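Local coordinates for protein aminofutalosine deaminase (Helicobacter pylori, PDB 7LKK) that deaminates aminofutalosine in the menaquinone pathway, as a metal-dependent amidohydrolase with iron and a coformycin-type inhibitor bound here, at residues R343-A357 with E399-E411. Numbering follows the deposited sequence.
Sequences RAFLLSHNMPLLELA and EQAILQFLLHAKE
Arg-343 reaches from helix 338-348 to the C-terminal end of helix 401-408, where its NH1 bonds to two backbone carbonyls. Ala-409 O takes the straighter bond, 2.8 Å from Arg-343 NH1 at an N-H...O angle of 162° and close to the guanidinium plane. Leu-406 O, also 2.8 Å from that NH1, is met at a more bent 139° and lies tilted from the plane. A bend at chi3 turns the guanidinium toward this helix end; NH2 also forms a salt bridge with Asp-340.

One turn on, Leu-346 brings CD1 against Leu-403 CD1, Leu-406 CB and Leu-407 CD2. The chain then loops through Pro-352, the N-cap of helix 353-364, whose first residues, 353-357, cross helix 401-408 at 75°, the axes 9.0 Å apart at closest. Leu-353 lays its CG 3.7 Å from Leu-403 CD1, the two side chains roughly perpendicular. Leu-354 comes in with CD2, 3.9 Å from Leu-403 CD2. Ala-357 is small enough for close backbone approach: its CB sits 4.0 Å from Leu-403 CA, while Ile-402 CG2 and Leu-406 CD1 pack around it.

Leu-403 is thus a knob in a hole made by Leu-346, Leu-353, Leu-354 and Ala-357. Arg-304 of the second subunit binds Leu-346 O and Met-351 O, and Tyr-93 O of that subunit accepts a hydrogen bond from Gln-400 NE2, placing the contact at the interface between the two subunits. Leucine and alanine packing joins these amidohydrolase helices away from the iron and inhibitor site, while one arginine nitrogen satisfies two carbonyls at a helix C-terminus, where its positive charge probably complements the helix dipole.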
# COMPACT_ATOMS: atom_id res chain seq x y z
N ARG A 343 -4.92 -1.41 -4.15
CA ARG A 343 -4.20 -2.12 -3.10
C ARG A 343 -4.08 -1.26 -1.84
O ARG A 343 -4.18 -1.77 -0.72
CB ARG A 343 -2.82 -2.55 -3.59
CG ARG A 343 -2.86 -3.77 -4.51
CD ARG A 343 -1.47 -4.21 -4.91
NE ARG A 343 -0.89 -3.35 -5.94
CZ ARG A 343 -1.07 -3.52 -7.24
NH1 ARG A 343 -1.82 -4.52 -7.69
NH2 ARG A 343 -0.50 -2.69 -8.10
N ALA A 344 -3.86 0.05 -2.01
CA ALA A 344 -3.88 0.94 -0.85
C ALA A 344 -5.26 0.92 -0.20
O ALA A 344 -5.37 0.94 1.03
CB ALA A 344 -3.51 2.36 -1.27
N PHE A 345 -6.31 0.86 -1.02
CA PHE A 345 -7.68 0.77 -0.51
C PHE A 345 -7.86 -0.48 0.35
O PHE A 345 -8.48 -0.42 1.42
CB PHE A 345 -8.64 0.78 -1.70
CG PHE A 345 -10.10 0.75 -1.33
CD1 PHE A 345 -10.74 1.89 -0.89
CD2 PHE A 345 -10.84 -0.42 -1.47
CE1 PHE A 345 -12.09 1.87 -0.56
CE2 PHE A 345 -12.18 -0.45 -1.15
CZ PHE A 345 -12.81 0.70 -0.69
N LEU A 346 -7.33 -1.61 -0.10
CA LEU A 346 -7.42 -2.84 0.68
C LEU A 346 -6.72 -2.69 2.03
O LEU A 346 -7.18 -3.23 3.04
CB LEU A 346 -6.84 -4.01 -0.10
CG LEU A 346 -7.54 -4.37 -1.42
CD1 LEU A 346 -6.84 -5.55 -2.09
CD2 LEU A 346 -9.02 -4.67 -1.20
N LEU A 347 -5.61 -1.96 2.06
CA LEU A 347 -4.85 -1.77 3.29
C LEU A 347 -5.48 -0.75 4.23
O LEU A 347 -5.19 -0.77 5.42
CB LEU A 347 -3.42 -1.34 2.97
CG LEU A 347 -2.56 -2.36 2.22
CD1 LEU A 347 -1.27 -1.70 1.73
CD2 LEU A 347 -2.25 -3.56 3.10
N SER A 348 -6.36 0.11 3.72
CA SER A 348 -6.88 1.25 4.47
C SER A 348 -8.18 0.95 5.20
O SER A 348 -8.67 1.82 5.93
CB SER A 348 -7.08 2.45 3.54
OG SER A 348 -5.87 2.81 2.90
N HIS A 349 -8.75 -0.24 5.04
CA HIS A 349 -10.02 -0.57 5.67
C HIS A 349 -9.97 -1.98 6.23
O HIS A 349 -9.42 -2.89 5.61
CB HIS A 349 -11.17 -0.44 4.66
CG HIS A 349 -11.22 0.89 3.98
ND1 HIS A 349 -11.92 1.96 4.48
CD2 HIS A 349 -10.63 1.32 2.83
CE1 HIS A 349 -11.77 3.00 3.67
NE2 HIS A 349 -11.00 2.64 2.66
N ASN A 350 -10.56 -2.16 7.41
CA ASN A 350 -10.48 -3.42 8.15
C ASN A 350 -11.65 -4.35 7.87
O ASN A 350 -11.81 -5.35 8.57
CB ASN A 350 -10.39 -3.13 9.66
CG ASN A 350 -11.69 -2.61 10.24
OD1 ASN A 350 -12.55 -2.10 9.53
ND2 ASN A 350 -11.83 -2.74 11.56
N MET A 351 -12.46 -4.05 6.86
CA MET A 351 -13.51 -4.95 6.42
C MET A 351 -12.92 -6.29 5.98
O MET A 351 -11.78 -6.34 5.51
CB MET A 351 -14.29 -4.31 5.27
CG MET A 351 -15.48 -5.09 4.77
SD MET A 351 -16.27 -4.27 3.38
CE MET A 351 -16.85 -2.77 4.17
N PRO A 352 -13.66 -7.41 6.17
CA PRO A 352 -13.22 -8.70 5.61
C PRO A 352 -12.72 -8.58 4.18
O PRO A 352 -13.40 -8.03 3.31
CB PRO A 352 -14.49 -9.55 5.71
CG PRO A 352 -15.15 -9.05 6.96
CD PRO A 352 -14.83 -7.57 7.06
N LEU A 353 -11.52 -9.13 3.94
CA LEU A 353 -10.78 -8.81 2.72
C LEU A 353 -11.53 -9.26 1.47
O LEU A 353 -11.56 -8.53 0.47
CB LEU A 353 -9.39 -9.44 2.79
CG LEU A 353 -8.41 -9.10 1.67
CD1 LEU A 353 -8.33 -7.59 1.46
CD2 LEU A 353 -7.03 -9.67 2.00
N LEU A 354 -12.13 -10.45 1.50
CA LEU A 354 -12.86 -10.91 0.32
C LEU A 354 -14.05 -10.01 0.03
O LEU A 354 -14.34 -9.71 -1.14
CB LEU A 354 -13.31 -12.36 0.52
CG LEU A 354 -12.17 -13.38 0.45
CD1 LEU A 354 -12.67 -14.78 0.79
CD2 LEU A 354 -11.50 -13.35 -0.91
N GLU A 355 -14.74 -9.55 1.07
CA GLU A 355 -15.84 -8.60 0.87
C GLU A 355 -15.32 -7.26 0.37
O GLU A 355 -15.93 -6.65 -0.51
CB GLU A 355 -16.61 -8.43 2.18
CG GLU A 355 -17.88 -7.60 2.05
CD GLU A 355 -18.50 -7.26 3.39
OE1 GLU A 355 -18.16 -7.93 4.39
OE2 GLU A 355 -19.31 -6.31 3.45
N LEU A 356 -14.19 -6.80 0.91
CA LEU A 356 -13.64 -5.52 0.50
C LEU A 356 -13.11 -5.56 -0.93
O LEU A 356 -13.14 -4.54 -1.63
CB LEU A 356 -12.52 -5.10 1.47
CG LEU A 356 -11.92 -3.71 1.33
CD1 LEU A 356 -12.99 -2.65 1.52
CD2 LEU A 356 -10.79 -3.51 2.32
N ALA A 357 -12.64 -6.73 -1.38
CA ALA A 357 -12.14 -6.84 -2.75
C ALA A 357 -13.26 -6.62 -3.76
O ALA A 357 -13.03 -6.05 -4.84
CB ALA A 357 -11.49 -8.21 -2.95
N GLU A 399 -13.39 -18.21 -6.05
CA GLU A 399 -13.65 -17.36 -4.89
C GLU A 399 -12.47 -16.46 -4.54
O GLU A 399 -12.66 -15.47 -3.83
CB GLU A 399 -14.05 -18.22 -3.69
CG GLU A 399 -12.94 -19.06 -3.11
CD GLU A 399 -13.01 -19.15 -1.59
OE1 GLU A 399 -14.14 -19.21 -1.06
OE2 GLU A 399 -11.95 -19.14 -0.94
N GLN A 400 -11.26 -16.79 -5.00
CA GLN A 400 -10.09 -15.96 -4.76
C GLN A 400 -9.76 -15.05 -5.94
O GLN A 400 -8.86 -14.21 -5.81
CB GLN A 400 -8.87 -16.84 -4.45
CG GLN A 400 -8.93 -17.58 -3.13
CD GLN A 400 -8.48 -16.74 -1.96
OE1 GLN A 400 -7.46 -16.06 -2.03
NE2 GLN A 400 -9.24 -16.78 -0.87
N ALA A 401 -10.48 -15.18 -7.06
CA ALA A 401 -10.06 -14.56 -8.31
C ALA A 401 -9.97 -13.04 -8.18
O ALA A 401 -8.99 -12.43 -8.63
CB ALA A 401 -11.03 -14.95 -9.43
N ILE A 402 -10.99 -12.42 -7.59
CA ILE A 402 -11.03 -10.96 -7.52
C ILE A 402 -9.91 -10.43 -6.63
O ILE A 402 -9.23 -9.46 -6.97
CB ILE A 402 -12.41 -10.48 -7.05
CG1 ILE A 402 -13.45 -10.69 -8.16
CG2 ILE A 402 -12.36 -9.02 -6.62
CD1 ILE A 402 -14.88 -10.61 -7.67
N LEU A 403 -9.72 -11.05 -5.46
CA LEU A 403 -8.68 -10.59 -4.55
C LEU A 403 -7.29 -10.82 -5.12
O LEU A 403 -6.43 -9.93 -5.09
CB LEU A 403 -8.83 -11.27 -3.19
CG LEU A 403 -7.68 -11.05 -2.20
CD1 LEU A 403 -7.49 -9.58 -1.89
CD2 LEU A 403 -7.92 -11.84 -0.92
N GLN A 404 -7.04 -12.03 -5.66
CA GLN A 404 -5.73 -12.32 -6.24
C GLN A 404 -5.44 -11.40 -7.43
O GLN A 404 -4.29 -11.00 -7.64
CB GLN A 404 -5.64 -13.78 -6.66
CG GLN A 404 -5.81 -14.78 -5.53
CD GLN A 404 -4.60 -14.85 -4.61
OE1 GLN A 404 -3.52 -14.38 -4.96
NE2 GLN A 404 -4.79 -15.44 -3.44
N PHE A 405 -6.47 -11.09 -8.22
CA PHE A 405 -6.30 -10.13 -9.31
C PHE A 405 -5.84 -8.78 -8.78
O PHE A 405 -4.87 -8.20 -9.28
CB PHE A 405 -7.61 -9.98 -10.09
CG PHE A 405 -7.61 -8.81 -11.04
CD1 PHE A 405 -7.05 -8.93 -12.30
CD2 PHE A 405 -8.16 -7.60 -10.66
CE1 PHE A 405 -7.05 -7.86 -13.17
CE2 PHE A 405 -8.16 -6.52 -11.53
CZ PHE A 405 -7.60 -6.65 -12.78
N LEU A 406 -6.54 -8.25 -7.77
CA LEU A 406 -6.17 -6.95 -7.22
C LEU A 406 -4.77 -6.96 -6.62
O LEU A 406 -4.06 -5.94 -6.66
CB LEU A 406 -7.19 -6.52 -6.16
CG LEU A 406 -8.58 -6.15 -6.67
CD1 LEU A 406 -9.51 -5.81 -5.51
CD2 LEU A 406 -8.51 -5.01 -7.67
N LEU A 407 -4.34 -8.10 -6.07
CA LEU A 407 -3.03 -8.18 -5.45
C LEU A 407 -1.91 -8.25 -6.49
O LEU A 407 -0.84 -7.68 -6.28
CB LEU A 407 -2.96 -9.39 -4.52
CG LEU A 407 -3.79 -9.32 -3.24
CD1 LEU A 407 -3.67 -10.61 -2.45
CD2 LEU A 407 -3.37 -8.13 -2.38
N HIS A 408 -2.15 -8.93 -7.61
CA HIS A 408 -1.07 -9.23 -8.55
C HIS A 408 -1.12 -8.44 -9.85
O HIS A 408 -0.11 -8.39 -10.55
CB HIS A 408 -1.07 -10.73 -8.87
CG HIS A 408 -0.88 -11.60 -7.67
ND1 HIS A 408 0.28 -11.59 -6.91
CD2 HIS A 408 -1.70 -12.50 -7.08
CE1 HIS A 408 0.16 -12.44 -5.91
NE2 HIS A 408 -1.03 -13.01 -5.99
N ALA A 409 -2.25 -7.81 -10.18
CA ALA A 409 -2.33 -7.06 -11.43
C ALA A 409 -1.47 -5.81 -11.35
O ALA A 409 -1.62 -4.98 -10.45
CB ALA A 409 -3.78 -6.68 -11.73
N LYS A 410 -0.55 -5.66 -12.31
CA LYS A 410 0.32 -4.50 -12.38
C LYS A 410 0.21 -3.77 -13.71
O LYS A 410 -0.06 -2.56 -13.72
CB LYS A 410 1.78 -4.90 -12.11
CG LYS A 410 2.15 -4.81 -10.63
CD LYS A 410 2.89 -6.04 -10.14
CE LYS A 410 4.32 -6.08 -10.65
NZ LYS A 410 5.06 -7.26 -10.14
N GLU A 411 0.39 -4.47 -14.83
CA GLU A 411 0.30 -3.86 -16.15
C GLU A 411 -0.64 -4.67 -17.02
O GLU A 411 -0.63 -5.90 -16.98
CB GLU A 411 1.68 -3.76 -16.82
CG GLU A 411 1.65 -3.13 -18.20
CD GLU A 411 3.00 -2.56 -18.62
OE1 GLU A 411 3.72 -2.04 -17.74
OE2 GLU A 411 3.33 -2.64 -19.82